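Local coordinates for transcriptional repressor PadR (Bacillus cereus, PDB 6JYI), which probably binds DNA as a two-subunit, PadR-like transcriptional regulator and represses gene expression, at residues 12-17 with 57-62; 27-32 with 139-144; 45-50 with 73-78. All coordinates share one frame; numbering follows the deposited sequence.

Contacts 1 and 3 belong to the winged helix-turn-helix part of the chain. Their centres lie about 5 Å apart. Both reach the hairpin of strands 59-64 and 72-77, where Lys60 N and Phe76 O are 2.7 Å apart, a probable hydrogen bond. Contact 2 lies about 16 Å from each, between centres, and joins helix 24-35 to the long helix 114-142. Helix 24-35 also connects it to the others: Phe31 CZ packs on Val12 CG1 of contact 1 at 3.3 Å, and Phe31 CD2 on Ile46 CD1 of contact 3 at 3.5 Å. Contacts 1 and 2 also touch the second subunit.

Contact 1 of 3, residues 12-17 with 57-62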
ATOM      1  N   VAL A  12       6.580  13.996   0.078  1.00 26.78           N
ATOM      2  CA  VAL A  12       5.363  14.098   0.853  1.00 27.24           C
ATOM      3  C   VAL A  12       5.422  15.354   1.730  1.00 24.76           C
ATOM      4  O   VAL A  12       4.474  16.158   1.752  1.00 23.62           O
ATOM      5  CB  VAL A  12       5.093  12.866   1.771  1.00 28.44           C
ATOM      6  CG1 VAL A  12       3.875  13.118   2.608  1.00 33.05           C
ATOM      7  CG2 VAL A  12       4.954  11.536   0.975  1.00 32.15           C
ATOM      8  N   VAL A  13       6.544  15.521   2.433  1.00 22.26           N
ATOM      9  CA  VAL A  13       6.745  16.668   3.311  1.00 21.46           C
ATOM     10  C   VAL A  13       6.827  17.952   2.523  1.00 20.82           C
ATOM     11  O   VAL A  13       6.149  18.912   2.849  1.00 21.73           O
ATOM     12  CB  VAL A  13       8.003  16.482   4.198  1.00 21.67           C
ATOM     13  CG1 VAL A  13       8.311  17.757   4.974  1.00 21.16           C
ATOM     14  CG2 VAL A  13       7.781  15.264   5.139  1.00 24.14           C
ATOM     15  N   LEU A  14       7.629  17.978   1.456  1.00 20.62           N
ATOM     16  CA  LEU A  14       7.740  19.211   0.632  1.00 20.99           C
ATOM     17  C   LEU A  14       6.428  19.595   0.039  1.00 20.72           C
ATOM     18  O   LEU A  14       6.031  20.790   0.055  1.00 21.89           O
ATOM     19  CB  LEU A  14       8.797  19.055  -0.469  1.00 20.57           C
ATOM     20  CG  LEU A  14      10.220  18.906   0.083  1.00 22.07           C
ATOM     21  CD1 LEU A  14      11.231  18.454  -1.030  1.00 22.85           C
ATOM     22  CD2 LEU A  14      10.691  20.233   0.674  1.00 20.54           C
ATOM     23  N   GLY A  15       5.703  18.611  -0.488  1.00 19.44           N
ATOM     24  CA  GLY A  15       4.380  18.929  -0.990  1.00 20.70           C
ATOM     25  C   GLY A  15       3.431  19.523   0.007  1.00 19.91           C
ATOM     26  O   GLY A  15       2.674  20.458  -0.308  1.00 20.36           O
ATOM     27  N   LEU A  16       3.438  19.009   1.217  1.00 21.60           N
ATOM     28  CA  LEU A  16       2.584  19.559   2.257  1.00 22.76           C
ATOM     29  C   LEU A  16       2.907  21.027   2.528  1.00 23.54           C
ATOM     30  O   LEU A  16       2.013  21.891   2.579  1.00 25.20           O
ATOM     31  CB  LEU A  16       2.750  18.739   3.534  1.00 23.14           C
ATOM     32  CG  LEU A  16       1.986  17.421   3.596  1.00 25.70           C
ATOM     33  CD1 LEU A  16       2.326  16.688   4.936  1.00 27.55           C
ATOM     34  CD2 LEU A  16       0.471  17.660   3.465  1.00 30.14           C
ATOM     35  N   LEU A  17       4.201  21.324   2.578  1.00 22.36           N
ATOM     36  CA  LEU A  17       4.684  22.679   2.858  1.00 23.18           C
ATOM     37  C   LEU A  17       4.484  23.670   1.697  1.00 25.91           C
ATOM     38  O   LEU A  17       4.478  24.869   1.903  1.00 27.18           O
ATOM     39  CB  LEU A  17       6.155  22.617   3.306  1.00 21.51           C
ATOM     40  CG  LEU A  17       6.383  21.898   4.630  1.00 21.81           C
ATOM     41  CD1 LEU A  17       7.898  21.762   4.982  1.00 19.57           C
ATOM     42  CD2 LEU A  17       5.640  22.620   5.753  1.00 23.57           C
ATOM     43  N   GLY A  57      18.794  22.774   3.257  1.00 32.53           N
ATOM     44  CA  GLY A  57      18.284  24.055   2.802  1.00 31.88           C
ATOM     45  C   GLY A  57      16.993  24.002   2.009  1.00 29.61           C
ATOM     46  O   GLY A  57      16.635  24.978   1.369  1.00 28.95           O
ATOM     47  N   LYS A  58      16.291  22.878   2.066  1.00 28.80           N
ATOM     48  CA  LYS A  58      15.037  22.693   1.303  1.00 26.89           C
ATOM     49  C   LYS A  58      13.849  23.283   2.066  1.00 26.12           C
ATOM     50  O   LYS A  58      12.819  23.625   1.473  1.00 25.81           O
ATOM     51  CB  LYS A  58      14.724  21.238   1.061  1.00 26.98           C
ATOM     52  CG  LYS A  58      15.759  20.402   0.377  1.00 29.43           C
ATOM     53  CD  LYS A  58      16.256  21.022  -0.857  1.00 32.62           C
ATOM     54  CE  LYS A  58      16.854  19.912  -1.750  1.00 34.10           C
ATOM     55  NZ  LYS A  58      18.163  20.229  -2.026  1.00 35.49           N
ATOM     56  N   ILE A  59      13.973  23.325   3.386  1.00 25.47           N
ATOM     57  CA  ILE A  59      13.007  23.950   4.244  1.00 25.67           C
ATOM     58  C   ILE A  59      13.763  24.718   5.318  1.00 26.76           C
ATOM     59  O   ILE A  59      14.957  24.457   5.535  1.00 26.00           O
ATOM     60  CB  ILE A  59      12.014  22.889   4.872  1.00 24.91           C
ATOM     61  CG1 ILE A  59      12.718  21.999   5.914  1.00 27.52           C
ATOM     62  CG2 ILE A  59      11.378  21.993   3.789  1.00 23.42           C
ATOM     63  CD1 ILE A  59      11.798  20.978   6.573  1.00 26.89           C
ATOM     64  N   LYS A  60      13.061  25.608   6.017  1.00 26.65           N
ATOM     65  CA  LYS A  60      13.630  26.343   7.116  1.00 31.10           C
ATOM     66  C   LYS A  60      12.652  26.351   8.276  1.00 32.22           C
ATOM     67  O   LYS A  60      11.465  26.473   8.069  1.00 32.26           O
ATOM     68  CB  LYS A  60      13.971  27.790   6.674  1.00 32.33           C
ATOM     69  N   LYS A  61      13.152  26.170   9.487  1.00 34.57           N
ATOM     70  CA  LYS A  61      12.311  26.211  10.682  1.00 36.95           C
ATOM     71  C   LYS A  61      12.409  27.639  11.246  1.00 38.59           C
ATOM     72  O   LYS A  61      13.504  28.092  11.492  1.00 39.73           O
ATOM     73  CB  LYS A  61      12.825  25.197  11.692  1.00 38.22           C
ATOM     74  CG  LYS A  61      11.938  24.978  12.916  1.00 42.55           C
ATOM     75  CD  LYS A  61      12.482  23.829  13.770  1.00 46.32           C
ATOM     76  CE  LYS A  61      12.033  23.958  15.200  1.00 49.98           C
ATOM     77  NZ  LYS A  61      13.098  23.599  16.202  1.00 54.67           N
ATOM     78  N   GLU A  62      11.281  28.333  11.395  1.00 39.66           N
ATOM     79  CA  GLU A  62      11.244  29.734  11.865  1.00 41.93           C
ATOM     80  C   GLU A  62      10.307  29.929  13.047  1.00 43.04           C
ATOM     81  O   GLU A  62       9.284  29.250  13.175  1.00 40.12           O
ATOM     82  CB  GLU A  62      10.762  30.648  10.731  1.00 42.20           C
ATOM     83  CG  GLU A  62      11.820  30.909   9.654  1.00 44.24           C
ATOM     84  CD  GLU A  62      11.329  30.619   8.235  1.00 45.24           C
TER
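Ile59 sets its CG2 methyl against two leucines of helix 8-19. Leu14 CD2 lies 3.6 Å from Ile59 CG2. Leu17 CD1, one helical turn further on, is 3.7 Å from the same Ile59 CG2. The two leucines approach differently. Leu14 comes in obliquely, while Leu17 stands at about a right angle to Ile59. One methyl therefore serves both neighbours, and all three residues are buried. The contact is apolar, and no hydrogen bond spans the two segments.

Leu14 also reaches back towards Lys58. Leu14 CD2 is 4.1 Å from Lys58 O and 4.2 Å from Lys58 CB. Only the base of the lysine takes part. The chain bends at chi2 (-50°), and its far end turns away from helix 8-19. The side chain also touches Glu80 and Glu84 of helix 79-89.

The torsion of Ile59 explains which branch is used. It carries CG1 between its backbone N and carbonyl carbon (chi1 70°), which leaves CG2 as the branch facing the helix. Leu14 and Leu17 are three residues apart, so they project from neighbouring turns towards the same methyl. Just before the strand, Gly57 has a positive phi of 85° and ends helix 46-55 in a Schellman motif. That turn leads the chain into strand 59-64.

The contact thus joins the first helix of the winged helix-turn-helix to the first wing strand. Leu50 and Glu54 of helix 46-55 also touch Ile59. Ile77 of strand 72-77 packs on Leu14, and helix 24-35 lies against Leu16.

Contact 2 of 3, residues 27-32 with 139-144; sequences IKIVFE and YEKWRV
Val30 and Ile29 of helix 24-35 both pack on the indole of Trp142, in the last turn of helix 114-142. The packing of Ile29 and Val30 on Trp142 is apolar. Val30 CG2 sits over one face of the six-membered ring, a CH-pi contact. Val30 CG1 comes to 4.1 Å from Trp142 CG, so both branches of the valine meet the ring system. Ile29 meets the indole at CZ2 of the six-membered ring. Ile29 CB is 3.8 Å from Trp142 CZ2, and Ile29 CG2 lies at the ring edge, 3.9 Å from the same Trp142 CZ2. The two side chains meet at about a right angle.

Within its own segment, Lys141 holds CG anti to the backbone N (chi1 176°), which lays Lys141 CG over the opposite face of the Trp142 ring, towards the rim. Beyond this the chain is extended. Across the contact only Lys141 NZ comes near, 4.1 Å from Ile29 CG2.

The polar bonds lie around this packing. Trp142 NE1 donates a hydrogen bond to Asp33 OD2, further along helix 24-35. Arg143 folds back on the helix end: Arg143 NE donates to Trp142 O at 3.1 Å, with an N-H...O angle of 151° and the donor above the carbonyl plane. The same guanidinium forms a salt bridge to Glu150 and a hydrogen bond to Gln19. Tyr107 of the second subunit packs on Val30 and Arg143.

The indole is thus gripped in two ways: its faces and rim by aliphatic groups, its N-H by a carboxylate. This would fix its rotation and join the winged helix-turn-helix part, which probably binds DNA, to the long helix by packing and one directed bond.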
ATOM      1  N   ILE A  27       2.075  18.636  10.619  1.00 26.70           N
ATOM      2  CA  ILE A  27       2.557  17.697   9.652  1.00 26.36           C
ATOM      3  C   ILE A  27       2.225  16.261  10.081  1.00 26.77           C
ATOM      4  O   ILE A  27       1.706  15.474   9.267  1.00 25.12           O
ATOM      5  CB  ILE A  27       4.073  17.845   9.440  1.00 26.09           C
ATOM      6  CG1 ILE A  27       4.333  19.193   8.768  1.00 27.03           C
ATOM      7  CG2 ILE A  27       4.590  16.690   8.605  1.00 24.30           C
ATOM      8  CD1 ILE A  27       5.807  19.566   8.713  1.00 29.16           C
ATOM      9  N   LYS A  28       2.494  15.932  11.343  1.00 27.74           N
ATOM     10  CA  LYS A  28       2.151  14.625  11.857  1.00 28.59           C
ATOM     11  C   LYS A  28       0.643  14.305  11.745  1.00 29.28           C
ATOM     12  O   LYS A  28       0.252  13.195  11.384  1.00 27.85           O
ATOM     13  CB  LYS A  28       2.635  14.447  13.303  1.00 32.01           C
ATOM     14  CG  LYS A  28       4.155  14.132  13.360  1.00 33.49           C
ATOM     15  CD  LYS A  28       4.748  14.099  14.757  1.00 35.73           C
ATOM     16  CE  LYS A  28       4.199  13.017  15.596  1.00 37.18           C
ATOM     17  NZ  LYS A  28       4.876  12.948  16.911  1.00 38.67           N
ATOM     18  N   ILE A  29      -0.207  15.256  12.085  1.00 29.59           N
ATOM     19  CA  ILE A  29      -1.642  14.960  12.070  1.00 31.47           C
ATOM     20  C   ILE A  29      -2.090  14.750  10.623  1.00 29.39           C
ATOM     21  O   ILE A  29      -2.820  13.812  10.363  1.00 28.98           O
ATOM     22  CB  ILE A  29      -2.484  16.020  12.784  1.00 32.97           C
ATOM     23  CG1 ILE A  29      -1.934  16.295  14.195  1.00 35.71           C
ATOM     24  CG2 ILE A  29      -3.951  15.548  12.901  1.00 36.74           C
ATOM     25  CD1 ILE A  29      -2.421  15.354  15.310  1.00 42.27           C
ATOM     26  N   VAL A  30      -1.637  15.580   9.682  1.00 28.13           N
ATOM     27  CA  VAL A  30      -2.026  15.375   8.261  1.00 29.11           C
ATOM     28  C   VAL A  30      -1.582  14.003   7.785  1.00 28.53           C
ATOM     29  O   VAL A  30      -2.315  13.302   7.096  1.00 26.61           O
ATOM     30  CB  VAL A  30      -1.491  16.416   7.264  1.00 29.30           C
ATOM     31  CG1 VAL A  30      -2.253  16.218   5.908  1.00 31.96           C
ATOM     32  CG2 VAL A  30      -1.782  17.783   7.740  1.00 33.62           C
ATOM     33  N   PHE A  31      -0.388  13.603   8.200  1.00 29.86           N
ATOM     34  CA  PHE A  31       0.101  12.267   7.900  1.00 31.16           C
ATOM     35  C   PHE A  31      -0.814  11.164   8.442  1.00 32.98           C
ATOM     36  O   PHE A  31      -1.139  10.215   7.724  1.00 32.81           O
ATOM     37  CB  PHE A  31       1.495  12.044   8.469  1.00 32.62           C
ATOM     38  CG  PHE A  31       2.569  11.986   7.440  1.00 35.55           C
ATOM     39  CD1 PHE A  31       2.905  10.786   6.872  1.00 39.54           C
ATOM     40  CD2 PHE A  31       3.216  13.133   7.027  1.00 40.09           C
ATOM     41  CE1 PHE A  31       3.860  10.681   5.929  1.00 39.82           C
ATOM     42  CE2 PHE A  31       4.217  13.059   6.058  1.00 41.07           C
ATOM     43  CZ  PHE A  31       4.545  11.812   5.511  1.00 41.69           C
ATOM     44  N   GLU A  32      -1.218  11.272   9.696  1.00 33.62           N
ATOM     45  CA  GLU A  32      -2.035  10.231  10.287  1.00 37.31           C
ATOM     46  C   GLU A  32      -3.434  10.226   9.696  1.00 37.72           C
ATOM     47  O   GLU A  32      -4.062   9.165   9.594  1.00 39.12           O
ATOM     48  CB  GLU A  32      -2.218  10.425  11.788  1.00 39.60           C
ATOM     49  CG  GLU A  32      -0.978  10.509  12.621  1.00 44.27           C
ATOM     50  CD  GLU A  32      -1.298  10.968  14.056  1.00 51.76           C
ATOM     51  OE1 GLU A  32      -2.450  11.412  14.321  1.00 55.19           O
ATOM     52  OE2 GLU A  32      -0.391  10.891  14.915  1.00 56.73           O
ATOM     53  N   TYR A 139     -10.587  15.165   5.127  1.00 36.56           N
ATOM     54  CA  TYR A 139     -10.309  15.997   3.933  1.00 35.39           C
ATOM     55  C   TYR A 139     -10.954  17.381   4.053  1.00 36.05           C
ATOM     56  O   TYR A 139     -10.390  18.362   3.621  1.00 35.49           O
ATOM     57  CB  TYR A 139     -10.760  15.303   2.643  1.00 34.84           C
ATOM     58  CG  TYR A 139      -9.726  14.440   1.977  1.00 33.09           C
ATOM     59  CD1 TYR A 139      -9.297  13.259   2.559  1.00 34.30           C
ATOM     60  CD2 TYR A 139      -9.188  14.794   0.754  1.00 32.31           C
ATOM     61  CE1 TYR A 139      -8.384  12.439   1.920  1.00 32.60           C
ATOM     62  CE2 TYR A 139      -8.247  13.989   0.115  1.00 32.22           C
ATOM     63  CZ  TYR A 139      -7.859  12.813   0.704  1.00 32.32           C
ATOM     64  OH  TYR A 139      -6.938  12.012   0.078  1.00 35.92           O
ATOM     65  N   GLU A 140     -12.124  17.473   4.683  1.00 38.48           N
ATOM     66  CA  GLU A 140     -12.757  18.772   4.920  1.00 39.06           C
ATOM     67  C   GLU A 140     -11.975  19.638   5.926  1.00 40.35           C
ATOM     68  O   GLU A 140     -12.020  20.863   5.843  1.00 41.59           O
ATOM     69  CB  GLU A 140     -14.215  18.582   5.378  1.00 41.13           C
ATOM     70  CG  GLU A 140     -15.073  17.870   4.305  1.00 40.51           C
ATOM     71  CD  GLU A 140     -16.521  17.592   4.740  1.00 44.04           C
ATOM     72  OE1 GLU A 140     -16.830  17.573   5.961  1.00 43.62           O
ATOM     73  OE2 GLU A 140     -17.347  17.367   3.816  1.00 46.97           O
ATOM     74  N   LYS A 141     -11.298  19.000   6.882  1.00 40.13           N
ATOM     75  CA  LYS A 141     -10.409  19.675   7.822  1.00 41.02           C
ATOM     76  C   LYS A 141      -9.109  20.149   7.134  1.00 39.94           C
ATOM     77  O   LYS A 141      -8.704  21.301   7.271  1.00 39.15           O
ATOM     78  CB  LYS A 141     -10.074  18.732   8.992  1.00 42.06           C
ATOM     79  CG  LYS A 141      -9.062  19.305  10.011  1.00 46.45           C
ATOM     80  CD  LYS A 141      -8.810  18.335  11.202  1.00 49.26           C
ATOM     81  CE  LYS A 141      -7.817  18.935  12.212  1.00 52.47           C
ATOM     82  NZ  LYS A 141      -7.319  17.933  13.206  1.00 55.09           N
ATOM     83  N   TRP A 142      -8.466  19.266   6.379  1.00 38.31           N
ATOM     84  CA  TRP A 142      -7.140  19.579   5.801  1.00 38.76           C
ATOM     85  C   TRP A 142      -7.155  20.276   4.450  1.00 38.27           C
ATOM     86  O   TRP A 142      -6.209  21.018   4.142  1.00 38.96           O
ATOM     87  CB  TRP A 142      -6.250  18.331   5.731  1.00 38.44           C
ATOM     88  CG  TRP A 142      -5.818  17.935   7.104  1.00 39.53           C
ATOM     89  CD1 TRP A 142      -6.201  16.817   7.793  1.00 38.38           C
ATOM     90  CD2 TRP A 142      -4.969  18.687   7.996  1.00 40.58           C
ATOM     91  NE1 TRP A 142      -5.633  16.806   9.029  1.00 40.66           N
ATOM     92  CE2 TRP A 142      -4.883  17.949   9.198  1.00 40.68           C
ATOM     93  CE3 TRP A 142      -4.267  19.886   7.888  1.00 40.74           C
ATOM     94  CZ2 TRP A 142      -4.104  18.367  10.280  1.00 42.22           C
ATOM     95  CZ3 TRP A 142      -3.503  20.318   8.986  1.00 43.09           C
ATOM     96  CH2 TRP A 142      -3.427  19.550  10.156  1.00 43.76           C
ATOM     97  N   ARG A 143      -8.205  20.053   3.661  1.00 35.69           N
ATOM     98  CA  ARG A 143      -8.286  20.657   2.338  1.00 35.91           C
ATOM     99  C   ARG A 143      -9.554  21.501   2.248  1.00 35.77           C
ATOM    100  O   ARG A 143     -10.516  21.157   1.539  1.00 33.04           O
ATOM    101  CB  ARG A 143      -8.294  19.593   1.240  1.00 34.90           C
ATOM    102  CG  ARG A 143      -7.043  18.648   1.198  1.00 38.02           C
ATOM    103  CD  ARG A 143      -5.904  19.275   0.438  1.00 42.35           C
ATOM    104  NE  ARG A 143      -5.384  20.418   1.165  1.00 47.63           N
ATOM    105  CZ  ARG A 143      -4.881  21.545   0.658  1.00 49.44           C
ATOM    106  NH1 ARG A 143      -4.783  21.781  -0.649  1.00 50.84           N
ATOM    107  NH2 ARG A 143      -4.472  22.464   1.509  1.00 50.04           N
ATOM    108  N   VAL A 144      -9.544  22.591   2.993  1.00 36.73           N
ATOM    109  CA  VAL A 144     -10.554  23.608   2.828  1.00 38.80           C
ATOM    110  C   VAL A 144     -10.192  24.229   1.467  1.00 38.10           C
ATOM    111  O   VAL A 144      -9.018  24.534   1.160  1.00 41.34           O
ATOM    112  CB  VAL A 144     -10.618  24.653   3.992  1.00 39.70           C
ATOM    113  CG1 VAL A 144     -10.378  23.984   5.328  1.00 41.32           C
ATOM    114  CG2 VAL A 144      -9.646  25.788   3.777  1.00 43.03           C
TER

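Contact 3 of 3, residues 45-50 with 73-78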
HETATM    1  N   MSE A  45       9.486   8.488  10.435  1.00 41.94           N
HETATM    2  CA  MSE A  45      10.548   9.245   9.790  1.00 40.87           C
HETATM    3  C   MSE A  45      10.254  10.749   9.554  1.00 37.60           C
HETATM    4  O   MSE A  45      11.088  11.427   8.991  1.00 36.03           O
HETATM    5  CB  MSE A  45      10.941   8.556   8.478  1.00 40.67           C
HETATM    6  CG  MSE A  45      11.760   7.260   8.742  1.00 46.17           C
HETATM    7 SE   MSE A  45      13.402   7.585   9.852  1.00 56.09          SE
HETATM    8  CE  MSE A  45      14.262   8.676   8.482  1.00 55.10           C
ATOM      9  N   ILE A  46       9.115  11.264  10.026  1.00 36.45           N
ATOM     10  CA  ILE A  46       8.769  12.691   9.809  1.00 33.72           C
ATOM     11  C   ILE A  46       9.820  13.656  10.348  1.00 33.38           C
ATOM     12  O   ILE A  46      10.318  14.500   9.619  1.00 31.08           O
ATOM     13  CB  ILE A  46       7.349  13.032  10.369  1.00 34.40           C
ATOM     14  CG1 ILE A  46       6.290  12.364   9.510  1.00 34.44           C
ATOM     15  CG2 ILE A  46       7.089  14.537  10.395  1.00 32.10           C
ATOM     16  CD1 ILE A  46       4.871  12.534  10.056  1.00 37.35           C
ATOM     17  N   TYR A  47      10.172  13.564  11.621  1.00 34.63           N
ATOM     18  CA  TYR A  47      11.187  14.494  12.150  1.00 35.76           C
ATOM     19  C   TYR A  47      12.583  14.312  11.523  1.00 35.55           C
ATOM     20  O   TYR A  47      13.205  15.303  11.128  1.00 34.69           O
ATOM     21  CB  TYR A  47      11.229  14.498  13.690  1.00 38.00           C
ATOM     22  CG  TYR A  47      10.092  15.306  14.255  1.00 38.81           C
ATOM     23  CD1 TYR A  47      10.002  16.686  14.017  1.00 39.69           C
ATOM     24  CD2 TYR A  47       9.087  14.704  15.001  1.00 42.42           C
ATOM     25  CE1 TYR A  47       8.954  17.442  14.520  1.00 38.28           C
ATOM     26  CE2 TYR A  47       8.025  15.460  15.502  1.00 43.72           C
ATOM     27  CZ  TYR A  47       7.961  16.828  15.238  1.00 41.69           C
ATOM     28  OH  TYR A  47       6.917  17.579  15.719  1.00 41.84           O
ATOM     29  N   PRO A  48      13.060  13.060  11.395  1.00 36.09           N
ATOM     30  CA  PRO A  48      14.315  12.840  10.659  1.00 35.67           C
ATOM     31  C   PRO A  48      14.305  13.445   9.264  1.00 32.77           C
ATOM     32  O   PRO A  48      15.301  14.036   8.844  1.00 32.59           O
ATOM     33  CB  PRO A  48      14.404  11.305  10.581  1.00 36.47           C
ATOM     34  CG  PRO A  48      13.784  10.870  11.920  1.00 39.05           C
ATOM     35  CD  PRO A  48      12.633  11.843  12.119  1.00 37.84           C
ATOM     36  N   THR A  49      13.186  13.324   8.557  1.00 31.16           N
ATOM     37  CA  THR A  49      13.059  13.898   7.218  1.00 29.18           C
ATOM     38  C   THR A  49      13.061  15.429   7.270  1.00 27.80           C
ATOM     39  O   THR A  49      13.719  16.074   6.452  1.00 28.19           O
ATOM     40  CB  THR A  49      11.799  13.382   6.490  1.00 28.76           C
ATOM     41  OG1 THR A  49      11.872  11.973   6.381  1.00 28.23           O
ATOM     42  CG2 THR A  49      11.676  13.968   5.044  1.00 28.39           C
ATOM     43  N   LEU A  50      12.344  16.007   8.231  1.00 27.43           N
ATOM     44  CA  LEU A  50      12.341  17.447   8.415  1.00 27.09           C
ATOM     45  C   LEU A  50      13.766  17.958   8.687  1.00 28.43           C
ATOM     46  O   LEU A  50      14.230  18.909   8.051  1.00 28.16           O
ATOM     47  CB  LEU A  50      11.393  17.840   9.554  1.00 26.92           C
ATOM     48  CG  LEU A  50       9.903  17.708   9.253  1.00 26.21           C
ATOM     49  CD1 LEU A  50       9.059  17.728  10.535  1.00 29.10           C
ATOM     50  CD2 LEU A  50       9.486  18.805   8.287  1.00 24.25           C
ATOM     51  N   LYS A  73       6.659  27.683  16.316  1.00 45.54           N
ATOM     52  CA  LYS A  73       7.729  27.319  15.377  1.00 43.57           C
ATOM     53  C   LYS A  73       7.105  26.574  14.221  1.00 40.80           C
ATOM     54  O   LYS A  73       6.313  25.644  14.419  1.00 40.11           O
ATOM     55  CB  LYS A  73       8.853  26.511  16.037  1.00 44.56           C
ATOM     56  CG  LYS A  73       9.599  27.256  17.164  1.00 48.60           C
ATOM     57  CD  LYS A  73      10.940  26.573  17.494  1.00 51.12           C
ATOM     58  CE  LYS A  73      11.579  27.098  18.786  1.00 55.53           C
ATOM     59  NZ  LYS A  73      10.938  26.613  20.064  1.00 57.40           N
HETATM   60  N   MSE A  74       7.403  27.010  12.993  1.00 37.89           N
HETATM   61  CA  MSE A  74       6.850  26.350  11.842  1.00 34.96           C
HETATM   62  C   MSE A  74       7.921  26.180  10.794  1.00 31.87           C
HETATM   63  O   MSE A  74       8.939  26.909  10.781  1.00 31.95           O
HETATM   64  CB  MSE A  74       5.641  27.140  11.296  1.00 36.24           C
HETATM   65  CG  MSE A  74       4.420  27.169  12.308  1.00 41.80           C
HETATM   66 SE   MSE A  74       2.957  28.226  11.587  1.00 52.97          SE
HETATM   67  CE  MSE A  74       1.995  26.962  10.589  1.00 46.60           C
ATOM     68  N   TYR A  75       7.686  25.213   9.926  1.00 28.96           N
ATOM     69  CA  TYR A  75       8.569  24.920   8.812  1.00 27.80           C
ATOM     70  C   TYR A  75       8.060  25.591   7.584  1.00 27.35           C
ATOM     71  O   TYR A  75       6.874  25.490   7.254  1.00 26.78           O
ATOM     72  CB  TYR A  75       8.635  23.411   8.541  1.00 26.76           C
ATOM     73  CG  TYR A  75       9.186  22.642   9.705  1.00 29.00           C
ATOM     74  CD1 TYR A  75      10.555  22.426   9.854  1.00 31.41           C
ATOM     75  CD2 TYR A  75       8.334  22.144  10.685  1.00 30.77           C
ATOM     76  CE1 TYR A  75      11.046  21.742  10.961  1.00 31.08           C
ATOM     77  CE2 TYR A  75       8.818  21.440  11.786  1.00 30.21           C
ATOM     78  CZ  TYR A  75      10.164  21.254  11.930  1.00 33.88           C
ATOM     79  OH  TYR A  75      10.623  20.546  13.044  1.00 35.75           O
ATOM     80  N   PHE A  76       8.980  26.198   6.854  1.00 27.35           N
ATOM     81  CA  PHE A  76       8.687  26.893   5.630  1.00 27.94           C
ATOM     82  C   PHE A  76       9.537  26.251   4.522  1.00 27.22           C
ATOM     83  O   PHE A  76      10.748  26.082   4.682  1.00 26.81           O
ATOM     84  CB  PHE A  76       9.140  28.362   5.753  1.00 29.27           C
ATOM     85  CG  PHE A  76       8.288  29.226   6.655  1.00 34.47           C
ATOM     86  CD1 PHE A  76       8.349  29.104   8.045  1.00 38.39           C
ATOM     87  CD2 PHE A  76       7.478  30.238   6.114  1.00 38.23           C
ATOM     88  CE1 PHE A  76       7.580  29.946   8.868  1.00 42.40           C
ATOM     89  CE2 PHE A  76       6.718  31.079   6.941  1.00 42.19           C
ATOM     90  CZ  PHE A  76       6.770  30.941   8.302  1.00 42.66           C
ATOM     91  N   ILE A  77       8.935  25.984   3.380  1.00 26.13           N
ATOM     92  CA  ILE A  77       9.694  25.530   2.209  1.00 25.32           C
ATOM     93  C   ILE A  77      10.483  26.691   1.569  1.00 27.13           C
ATOM     94  O   ILE A  77      10.014  27.843   1.562  1.00 27.66           O
ATOM     95  CB  ILE A  77       8.740  24.862   1.184  1.00 25.05           C
ATOM     96  CG1 ILE A  77       9.520  23.963   0.204  1.00 24.77           C
ATOM     97  CG2 ILE A  77       7.836  25.906   0.510  1.00 24.13           C
ATOM     98  CD1 ILE A  77       8.650  23.125  -0.707  1.00 23.24           C
ATOM     99  N   THR A  78      11.684  26.393   1.072  1.00 26.10           N
ATOM    100  CA  THR A  78      12.495  27.370   0.361  1.00 27.18           C
ATOM    101  C   THR A  78      12.358  27.118  -1.126  1.00 26.74           C
ATOM    102  O   THR A  78      11.795  26.103  -1.540  1.00 25.00           O
ATOM    103  CB  THR A  78      14.010  27.218   0.700  1.00 28.34           C
ATOM    104  OG1 THR A  78      14.464  25.942   0.227  1.00 26.76           O
ATOM    105  CG2 THR A  78      14.244  27.317   2.176  1.00 28.53           C
TER
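Tyr75 and Leu50 join the wing of the winged helix-turn-helix to helix 46-55. By its place in the fold, just before the wing, that helix is probably the recognition helix. The leucine lies over one face of the tyrosine ring. Leu50 CD2 is 4.0 Å from the centroid of the Tyr75 ring and only 9° off the ring normal, a CH-pi contact over the centre. Leu50 CD1 sits nearer the hydroxyl end, 3.9 Å from Tyr75 CE2. With both methyls on the same face, the leucine covers the ring from its CG end to CZ. Both residues are buried.

Tyr75 holds CG beside its backbone N (chi1 -62°), and the ring projects from strand 72-77 towards the helix. Leu17 of helix 8-19 also packs on it, and Lys61 touches it from the neighbouring strand. Beyond the strand, Thr78 is the N-cap of helix 79-89, with OG1 accepting from Gly81 N.

Tyr47, one turn before Leu50, adds a smaller, more exposed contact. The two tyrosines meet at about a right angle. The hydroxyl of one approaches the other at its edge, in the ring plane, with Tyr75 OH 3.8 Å from Tyr47 CE1.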